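Local coordinates for putative platelet activating factor (Streptococcus pneumoniae, PDB 2HSJ), which is of unknown function but belongs to the GDSL-like SGNH hydrolases and is probably an esterase or acylhydrolase related to platelet-activating factor acetylhydrolases, at residues Asn28-Asp42 against Asp78-Leu92. Sequence-based numbering, arbitrary orientation. Where two conformers were deposited one is given.
Sequences NHISVVEPNILFIGD and DAHLYGGAVDKIFLL
The ring of Tyr-82 is held between Pro-35 and Asn-28. CG of Pro-35 sits over one face, 3.8 Å from the ring centroid of Tyr-82. CA of Asn-28 lies over the opposite face, and the backbone O of Val-33 is at the edge. At the far end of the ring, OH of Tyr-82 hydrogen-bonds OG of Ser-31 (2.8 Å). The same OG accepts a hydrogen bond from the backbone N of Val-33, which makes an ST turn. The amide plane of Asn-28 is turned 28° from the plane of the Tyr-82 ring. Its ND2 gives a hydrogen bond to O of Ala-79 from above the carbonyl plane, while Arg-63 binds its OD1.

The aromatic pair of this contact is Phe-39 and Phe-90. In the conformer given, one of two deposited for Phe-39, CB of Phe-90 stands over the centre of the Phe-39 ring. The two rings are then near parallel but slid apart and barely overlap.

On the other side of the sheet, CD1 of Ile-40 packs on CG2 of Ile-89 (3.7 Å) and CB of His-80. Between the loops, OE1 of Glu-34 accepts from N of Gly-84 (2.9 Å) on its syn side. A water links that same OE1 to O of Pro-35 and N of Ala-85. O of Asn-36 takes two donors, N of Asp-87 and N of Lys-88.

From there strands 37-41 and 88-92 run parallel, Ile-37 level with Lys-88, and N of Leu-38 hydrogen-bonds O of Lys-88 (3.0 Å). They are adjacent inner strands of the five-stranded parallel sheet, in the order 2-1-3-4-5 typical of the SGNH-hydrolase fold.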
ATOM      1  N   ASN D  28       6.295  -9.057 -12.149  1.00  9.36           N
ATOM      2  CA  ASN D  28       4.886  -9.416 -12.004  1.00  9.99           C
ATOM      3  C   ASN D  28       4.682 -10.448 -10.888  1.00 10.83           C
ATOM      4  O   ASN D  28       3.599 -10.499 -10.273  1.00 12.83           O
ATOM      5  CB  ASN D  28       4.366 -10.005 -13.307  1.00 10.37           C
ATOM      6  CG  ASN D  28       4.221  -8.980 -14.401  1.00 11.02           C
ATOM      7  OD1 ASN D  28       4.333  -7.779 -14.171  1.00 11.05           O
ATOM      8  ND2 ASN D  28       3.938  -9.453 -15.605  1.00 11.82           N
ATOM      9  N   HIS D  29       5.711 -11.251 -10.625  1.00 10.77           N
ATOM     10  CA  HIS D  29       5.607 -12.303  -9.605  1.00 11.67           C
ATOM     11  C   HIS D  29       6.045 -11.863  -8.223  1.00 12.18           C
ATOM     12  O   HIS D  29       5.509 -12.342  -7.213  1.00 14.16           O
ATOM     13  CB  HIS D  29       6.456 -13.508  -9.981  1.00 12.29           C
ATOM     14  CG  HIS D  29       5.902 -14.301 -11.120  1.00 14.40           C
ATOM     15  ND1 HIS D  29       4.732 -15.026 -11.023  1.00 17.81           N
ATOM     16  CD2 HIS D  29       6.377 -14.512 -12.370  1.00 20.75           C
ATOM     17  CE1 HIS D  29       4.498 -15.629 -12.175  1.00 20.47           C
ATOM     18  NE2 HIS D  29       5.481 -15.335 -13.009  1.00 21.95           N
ATOM     19  N   ILE D  30       7.043 -10.983  -8.171  1.00 10.31           N
ATOM     20  CA  ILE D  30       7.620 -10.638  -6.876  1.00 10.22           C
ATOM     21  C   ILE D  30       7.309  -9.207  -6.409  1.00 10.12           C
ATOM     22  O   ILE D  30       7.694  -8.823  -5.310  1.00  9.66           O
ATOM     23  CB  ILE D  30       9.154 -10.892  -6.805  1.00 10.15           C
ATOM     24  CG1 ILE D  30       9.968  -9.894  -7.662  1.00 10.72           C
ATOM     25  CG2 ILE D  30       9.475 -12.378  -7.157  1.00 11.75           C
ATOM     26  CD1 ILE D  30      11.465  -9.885  -7.295  1.00 10.03           C
ATOM     27  N   SER D  31       6.600  -8.446  -7.228  1.00  9.93           N
ATOM     28  CA  SER D  31       6.254  -7.084  -6.790  1.00  9.67           C
ATOM     29  C   SER D  31       5.586  -7.054  -5.404  1.00  9.87           C
ATOM     30  O   SER D  31       4.731  -7.923  -5.096  1.00 10.49           O
ATOM     31  CB  SER D  31       5.316  -6.442  -7.789  1.00  9.96           C
ATOM     32  OG  SER D  31       4.838  -5.209  -7.275  1.00 10.40           O
ATOM     33  N   VAL D  32       5.921  -6.040  -4.603  1.00  8.51           N
ATOM     34  CA  VAL D  32       5.328  -5.902  -3.277  1.00  9.60           C
ATOM     35  C   VAL D  32       4.133  -4.938  -3.282  1.00  9.85           C
ATOM     36  O   VAL D  32       3.547  -4.695  -2.219  1.00 11.27           O
ATOM     37  CB  VAL D  32       6.357  -5.492  -2.189  1.00  8.78           C
ATOM     38  CG1 VAL D  32       7.502  -6.458  -2.167  1.00 10.85           C
ATOM     39  CG2 VAL D  32       6.847  -4.047  -2.389  1.00 10.41           C
ATOM     40  N   VAL D  33       3.769  -4.394  -4.446  1.00  9.24           N
ATOM     41  CA  VAL D  33       2.618  -3.492  -4.502  1.00 10.69           C
ATOM     42  C   VAL D  33       1.492  -4.139  -5.299  1.00 10.89           C
ATOM     43  O   VAL D  33       1.719  -5.023  -6.129  1.00 11.85           O
ATOM     44  CB  VAL D  33       2.972  -2.102  -5.097  1.00 11.28           C
ATOM     45  CG1 VAL D  33       4.058  -1.454  -4.256  1.00 10.46           C
ATOM     46  CG2 VAL D  33       3.428  -2.220  -6.559  1.00 11.39           C
ATOM     47  N   GLU D  34       0.272  -3.661  -5.056  1.00 10.58           N
ATOM     48  CA  GLU D  34      -0.887  -4.054  -5.844  1.00 11.33           C
ATOM     49  C   GLU D  34      -1.213  -2.915  -6.797  1.00 11.20           C
ATOM     50  O   GLU D  34      -1.552  -1.809  -6.351  1.00 12.99           O
ATOM     51  CB  GLU D  34      -2.073  -4.290  -4.905  1.00 11.60           C
ATOM     52  CG  GLU D  34      -1.986  -5.635  -4.182  1.00 12.00           C
ATOM     53  CD  GLU D  34      -2.326  -6.828  -5.066  1.00 13.24           C
ATOM     54  OE1 GLU D  34      -2.574  -6.654  -6.278  1.00 13.44           O
ATOM     55  OE2 GLU D  34      -2.343  -7.966  -4.539  1.00 15.49           O
ATOM     56  N   PRO D  35      -1.065  -3.137  -8.115  1.00 10.63           N
ATOM     57  CA  PRO D  35      -1.408  -2.041  -9.009  1.00 10.89           C
ATOM     58  C   PRO D  35      -2.893  -1.726  -8.969  1.00 11.96           C
ATOM     59  O   PRO D  35      -3.706  -2.618  -9.142  1.00 13.15           O
ATOM     60  CB  PRO D  35      -1.018  -2.540 -10.402  1.00 11.99           C
ATOM     61  CG  PRO D  35      -0.613  -3.958 -10.245  1.00 11.88           C
ATOM     62  CD  PRO D  35      -0.547  -4.335  -8.818  1.00 10.68           C
ATOM     63  N   ASN D  36      -3.224  -0.469  -8.732  1.00 11.07           N
ATOM     64  CA  ASN D  36      -4.594  -0.016  -8.903  1.00 11.24           C
ATOM     65  C   ASN D  36      -4.832   0.334 -10.368  1.00 10.74           C
ATOM     66  O   ASN D  36      -5.911   0.076 -10.922  1.00 10.59           O
ATOM     67  CB  ASN D  36      -4.876   1.165  -7.973  1.00 10.57           C
ATOM     68  CG  ASN D  36      -6.287   1.701  -8.130  1.00 12.22           C
ATOM     69  OD1 ASN D  36      -6.500   2.710  -8.818  1.00 13.20           O
ATOM     70  ND2 ASN D  36      -7.280   1.004  -7.521  1.00 11.84           N
ATOM     71  N   ILE D  37      -3.806   0.926 -10.992  1.00 10.30           N
ATOM     72  CA  ILE D  37      -3.836   1.280 -12.400  1.00 10.43           C
ATOM     73  C   ILE D  37      -2.559   0.688 -13.007  1.00  9.84           C
ATOM     74  O   ILE D  37      -1.462   0.825 -12.421  1.00 10.38           O
ATOM     75  CB  ILE D  37      -3.813   2.834 -12.588  1.00 11.19           C
ATOM     76  CG1 ILE D  37      -4.866   3.515 -11.694  1.00 13.38           C
ATOM     77  CG2 ILE D  37      -3.860   3.228 -14.065  1.00 11.67           C
ATOM     78  CD1 ILE D  37      -6.265   3.376 -12.092  1.00 17.81           C
ATOM     79  N   LEU D  38      -2.703   0.002 -14.144  1.00  9.16           N
ATOM     80  CA  LEU D  38      -1.546  -0.366 -14.954  1.00  9.95           C
ATOM     81  C   LEU D  38      -1.488   0.562 -16.153  1.00 10.48           C
ATOM     82  O   LEU D  38      -2.494   0.680 -16.879  1.00 11.80           O
ATOM     83  CB  LEU D  38      -1.680  -1.809 -15.447  1.00 10.26           C
ATOM     84  CG  LEU D  38      -1.466  -2.890 -14.383  1.00 11.38           C
ATOM     85  CD1 LEU D  38      -2.053  -4.213 -14.821  1.00 11.42           C
ATOM     86  CD2 LEU D  38       0.022  -3.130 -14.071  1.00 12.75           C
ATOM     87  N   PHE D  39      -0.351   1.227 -16.382  0.50 10.41           N
ATOM     88  CA  PHE D  39      -0.158   2.016 -17.606  0.50 10.43           C
ATOM     89  C   PHE D  39       0.631   1.142 -18.562  0.50 10.64           C
ATOM     90  O   PHE D  39       1.735   0.707 -18.236  0.50 10.37           O
ATOM     91  CB  PHE D  39       0.624   3.310 -17.323  0.50 11.34           C
ATOM     92  CG  PHE D  39      -0.246   4.537 -17.175  0.50 11.69           C
ATOM     93  CD1 PHE D  39      -1.087   4.670 -16.083  0.50 14.29           C
ATOM     94  CD2 PHE D  39      -0.208   5.554 -18.122  0.50 14.07           C
ATOM     95  CE1 PHE D  39      -1.886   5.802 -15.924  0.50 15.31           C
ATOM     96  CE2 PHE D  39      -1.024   6.682 -17.978  0.50 13.57           C
ATOM     97  CZ  PHE D  39      -1.852   6.799 -16.884  0.50 13.74           C
ATOM     98  N   ILE D  40       0.032   0.858 -19.715  1.00 10.89           N
ATOM     99  CA  ILE D  40       0.642  -0.021 -20.718  1.00 11.22           C
ATOM    100  C   ILE D  40       0.780   0.745 -22.028  1.00 11.58           C
ATOM    101  O   ILE D  40      -0.096   1.520 -22.425  1.00 11.85           O
ATOM    102  CB  ILE D  40      -0.245  -1.305 -20.938  1.00 11.23           C
ATOM    103  CG1 ILE D  40      -0.357  -2.074 -19.617  1.00 11.29           C
ATOM    104  CG2 ILE D  40       0.292  -2.178 -22.069  1.00 12.35           C
ATOM    105  CD1 ILE D  40      -1.322  -3.239 -19.727  1.00 12.54           C
ATOM    106  N   GLY D  41       1.886   0.520 -22.713  1.00 11.38           N
ATOM    107  CA  GLY D  41       2.053   1.138 -24.032  1.00 11.57           C
ATOM    108  C   GLY D  41       3.479   1.285 -24.459  1.00 11.99           C
ATOM    109  O   GLY D  41       4.318   0.458 -24.098  1.00 11.84           O
ATOM    110  N   ASP D  42       3.748   2.345 -25.215  1.00 11.61           N
ATOM    111  CA  ASP D  42       5.035   2.476 -25.913  1.00 12.14           C
ATOM    112  C   ASP D  42       6.004   3.402 -25.177  1.00 12.29           C
ATOM    113  O   ASP D  42       5.962   3.484 -23.942  1.00 10.94           O
ATOM    114  CB  ASP D  42       4.770   2.937 -27.368  1.00 13.32           C
ATOM    115  CG  ASP D  42       3.984   4.255 -27.452  1.00 17.59           C
ATOM    116  OD1 ASP D  42       3.983   5.030 -26.453  1.00 20.53           O
ATOM    117  OD2 ASP D  42       3.371   4.541 -28.527  1.00 15.83           O
ATOM    118  N   ASP D  78       1.161 -10.823 -21.635  1.00 11.07           N
ATOM    119  CA  ASP D  78       1.351 -11.345 -20.284  1.00 12.28           C
ATOM    120  C   ASP D  78       2.390 -10.581 -19.480  1.00 12.64           C
ATOM    121  O   ASP D  78       2.342 -10.571 -18.244  1.00 13.32           O
ATOM    122  CB  ASP D  78       1.801 -12.820 -20.349  1.00 12.62           C
ATOM    123  CG  ASP D  78       3.180 -12.998 -20.974  1.00 14.89           C
ATOM    124  OD1 ASP D  78       3.370 -12.684 -22.159  1.00 15.53           O
ATOM    125  OD2 ASP D  78       4.078 -13.514 -20.274  1.00 19.95           O
ATOM    126  N   ALA D  79       3.363  -9.995 -20.165  1.00 11.38           N
ATOM    127  CA  ALA D  79       4.399  -9.249 -19.442  1.00  9.91           C
ATOM    128  C   ALA D  79       3.830  -7.973 -18.786  1.00 11.19           C
ATOM    129  O   ALA D  79       4.485  -7.364 -17.924  1.00  9.98           O
ATOM    130  CB  ALA D  79       5.567  -8.902 -20.384  1.00  9.75           C
ATOM    131  N   HIS D  80       2.634  -7.573 -19.219  1.00 10.56           N
ATOM    132  CA  HIS D  80       2.139  -6.230 -18.884  1.00 10.04           C
ATOM    133  C   HIS D  80       1.028  -6.256 -17.883  1.00 10.75           C
ATOM    134  O   HIS D  80       0.527  -5.196 -17.514  1.00 11.46           O
ATOM    135  CB  HIS D  80       1.698  -5.510 -20.155  1.00 11.00           C
ATOM    136  CG  HIS D  80       2.811  -5.385 -21.142  1.00 10.10           C
ATOM    137  ND1 HIS D  80       3.630  -4.275 -21.207  1.00 10.54           N
ATOM    138  CD2 HIS D  80       3.277  -6.254 -22.067  1.00 10.28           C
ATOM    139  CE1 HIS D  80       4.538  -4.458 -22.150  1.00 12.75           C
ATOM    140  NE2 HIS D  80       4.372  -5.666 -22.664  1.00 11.88           N
ATOM    141  N   LEU D  81       0.656  -7.460 -17.417  1.00 10.41           N
ATOM    142  CA  LEU D  81      -0.526  -7.610 -16.548  1.00 11.60           C
ATOM    143  C   LEU D  81      -0.204  -8.401 -15.287  1.00 10.77           C
ATOM    144  O   LEU D  81       0.296  -9.542 -15.372  1.00 11.49           O
ATOM    145  CB  LEU D  81      -1.645  -8.320 -17.304  1.00 11.85           C
ATOM    146  CG  LEU D  81      -2.197  -7.631 -18.567  1.00 13.85           C
ATOM    147  CD1 LEU D  81      -3.124  -8.574 -19.349  1.00 15.20           C
ATOM    148  CD2 LEU D  81      -2.939  -6.368 -18.197  1.00 16.19           C
ATOM    149  N   TYR D  82      -0.495  -7.802 -14.124  1.00 10.35           N
ATOM    150  CA  TYR D  82      -0.501  -8.538 -12.863  1.00 10.31           C
ATOM    151  C   TYR D  82      -1.352  -7.790 -11.861  1.00 10.75           C
ATOM    152  O   TYR D  82      -1.737  -6.626 -12.109  1.00 11.65           O
ATOM    153  CB  TYR D  82       0.899  -8.757 -12.311  1.00 10.67           C
ATOM    154  CG  TYR D  82       1.529  -7.582 -11.591  1.00  9.59           C
ATOM    155  CD1 TYR D  82       1.566  -7.527 -10.193  1.00 10.35           C
ATOM    156  CD2 TYR D  82       2.129  -6.536 -12.309  1.00 10.68           C
ATOM    157  CE1 TYR D  82       2.185  -6.491  -9.511  1.00  9.77           C
ATOM    158  CE2 TYR D  82       2.732  -5.465 -11.631  1.00  9.34           C
ATOM    159  CZ  TYR D  82       2.746  -5.435 -10.224  1.00  9.59           C
ATOM    160  OH  TYR D  82       3.372  -4.411  -9.526  1.00 10.90           O
ATOM    161  N   GLY D  83      -1.650  -8.468 -10.759  1.00 11.32           N
ATOM    162  CA  GLY D  83      -2.341  -7.866  -9.640  1.00 11.47           C
ATOM    163  C   GLY D  83      -3.660  -8.519  -9.332  1.00 10.77           C
ATOM    164  O   GLY D  83      -4.318  -9.083 -10.215  1.00 11.57           O
ATOM    165  N   GLY D  84      -4.051  -8.406  -8.079  1.00 10.33           N
ATOM    166  CA  GLY D  84      -5.322  -8.946  -7.626  1.00 10.74           C
ATOM    167  C   GLY D  84      -6.469  -7.957  -7.562  1.00 11.05           C
ATOM    168  O   GLY D  84      -7.598  -8.358  -7.210  1.00 12.81           O
ATOM    169  N   ALA D  85      -6.190  -6.677  -7.850  1.00 11.21           N
ATOM    170  CA  ALA D  85      -7.219  -5.631  -7.709  1.00 11.68           C
ATOM    171  C   ALA D  85      -6.992  -4.486  -8.697  1.00 11.89           C
ATOM    172  O   ALA D  85      -6.903  -3.303  -8.335  1.00 13.01           O
ATOM    173  CB  ALA D  85      -7.219  -5.109  -6.288  1.00 13.76           C
ATOM    174  N   VAL D  86      -6.824  -4.857  -9.958  1.00 10.76           N
ATOM    175  CA  VAL D  86      -6.570  -3.844 -10.982  1.00 10.61           C
ATOM    176  C   VAL D  86      -7.890  -3.170 -11.355  1.00 10.97           C
ATOM    177  O   VAL D  86      -8.788  -3.800 -11.909  1.00 11.66           O
ATOM    178  CB  VAL D  86      -5.940  -4.456 -12.246  1.00 10.78           C
ATOM    179  CG1 VAL D  86      -5.614  -3.323 -13.239  1.00 11.27           C
ATOM    180  CG2 VAL D  86      -4.681  -5.258 -11.867  1.00 11.44           C
ATOM    181  N   ASP D  87      -8.013  -1.897 -11.021  1.00 10.72           N
ATOM    182  CA  ASP D  87      -9.224  -1.153 -11.369  1.00 11.26           C
ATOM    183  C   ASP D  87      -9.241  -0.760 -12.844  1.00 11.31           C
ATOM    184  O   ASP D  87     -10.287  -0.852 -13.507  1.00 12.09           O
ATOM    185  CB  ASP D  87      -9.333   0.109 -10.491  1.00 10.97           C
ATOM    186  CG  ASP D  87      -9.941  -0.174  -9.129  1.00 17.04           C
ATOM    187  OD1 ASP D  87     -10.223  -1.370  -8.812  1.00 20.36           O
ATOM    188  OD2 ASP D  87     -10.170   0.808  -8.374  1.00 20.85           O
ATOM    189  N   LYS D  88      -8.099  -0.290 -13.351  1.00 11.53           N
ATOM    190  CA  LYS D  88      -8.049   0.270 -14.685  1.00 11.89           C
ATOM    191  C   LYS D  88      -6.714  -0.025 -15.310  1.00 11.71           C
ATOM    192  O   LYS D  88      -5.676  -0.088 -14.628  1.00 11.55           O
ATOM    193  CB  LYS D  88      -8.230   1.805 -14.664  1.00 12.58           C
ATOM    194  CG  LYS D  88      -9.541   2.271 -14.053  1.00 12.95           C
ATOM    195  CD  LYS D  88      -9.592   3.776 -14.039  1.00 15.57           C
ATOM    196  CE  LYS D  88     -10.916   4.272 -13.501  1.00 19.81           C
ATOM    197  NZ  LYS D  88     -11.030   3.980 -12.068  1.00 20.20           N
ATOM    198  N   ILE D  89      -6.759  -0.188 -16.624  1.00 10.79           N
ATOM    199  CA  ILE D  89      -5.575  -0.237 -17.475  1.00 12.04           C
ATOM    200  C   ILE D  89      -5.648   0.953 -18.405  1.00 11.88           C
ATOM    201  O   ILE D  89      -6.648   1.137 -19.085  1.00 12.25           O
ATOM    202  CB  ILE D  89      -5.566  -1.530 -18.324  1.00 12.79           C
ATOM    203  CG1 ILE D  89      -5.342  -2.745 -17.421  1.00 14.61           C
ATOM    204  CG2 ILE D  89      -4.500  -1.465 -19.445  1.00 13.72           C
ATOM    205  CD1 ILE D  89      -5.824  -4.082 -18.052  1.00 16.88           C
ATOM    206  N   PHE D  90      -4.606   1.780 -18.401  1.00 11.49           N
ATOM    207  CA  PHE D  90      -4.492   2.875 -19.373  1.00 11.93           C
ATOM    208  C   PHE D  90      -3.613   2.370 -20.488  1.00 12.92           C
ATOM    209  O   PHE D  90      -2.512   1.878 -20.234  1.00 13.35           O
ATOM    210  CB  PHE D  90      -3.860   4.105 -18.739  1.00 12.65           C
ATOM    211  CG  PHE D  90      -4.823   4.943 -17.960  1.00 12.81           C
ATOM    212  CD1 PHE D  90      -5.614   4.407 -16.955  1.00 13.02           C
ATOM    213  CD2 PHE D  90      -4.960   6.291 -18.275  1.00 16.26           C
ATOM    214  CE1 PHE D  90      -6.500   5.210 -16.258  1.00 12.45           C
ATOM    215  CE2 PHE D  90      -5.849   7.095 -17.592  1.00 16.50           C
ATOM    216  CZ  PHE D  90      -6.624   6.559 -16.582  1.00 14.47           C
ATOM    217  N   LEU D  91      -4.088   2.500 -21.721  1.00 12.31           N
ATOM    218  CA  LEU D  91      -3.379   1.995 -22.870  1.00 11.92           C
ATOM    219  C   LEU D  91      -3.091   3.144 -23.845  1.00 11.53           C
ATOM    220  O   LEU D  91      -4.009   3.781 -24.371  1.00 12.06           O
ATOM    221  CB  LEU D  91      -4.233   0.922 -23.537  1.00 12.38           C
ATOM    222  CG  LEU D  91      -3.629   0.275 -24.754  1.00 13.30           C
ATOM    223  CD1 LEU D  91      -2.248  -0.289 -24.446  1.00 16.12           C
ATOM    224  CD2 LEU D  91      -4.610  -0.817 -25.238  1.00 18.37           C
ATOM    225  N   LEU D  92      -1.799   3.366 -24.108  1.00 10.73           N
ATOM    226  CA  LEU D  92      -1.360   4.390 -25.049  1.00 11.67           C
ATOM    227  C   LEU D  92      -0.424   3.700 -26.022  1.00 11.19           C
ATOM    228  O   LEU D  92       0.736   3.383 -25.704  1.00 12.40           O
ATOM    229  CB  LEU D  92      -0.626   5.575 -24.369  1.00 13.14           C
ATOM    230  CG  LEU D  92      -0.110   6.639 -25.350  1.00 14.35           C
ATOM    231  CD1 LEU D  92      -1.244   7.203 -26.265  1.00 15.68           C
ATOM    232  CD2 LEU D  92       0.525   7.741 -24.543  1.00 18.11           C
TER
HETATM  233  O   HOH W   1      -3.815  -5.217  -8.315  1.00 11.76           O
HETATM  234  O   HOH W   2      -6.899  -1.572  -6.311  1.00 16.51           O
HETATM  235  O   HOH W   3      -8.826   3.428  -9.872  1.00 36.61           O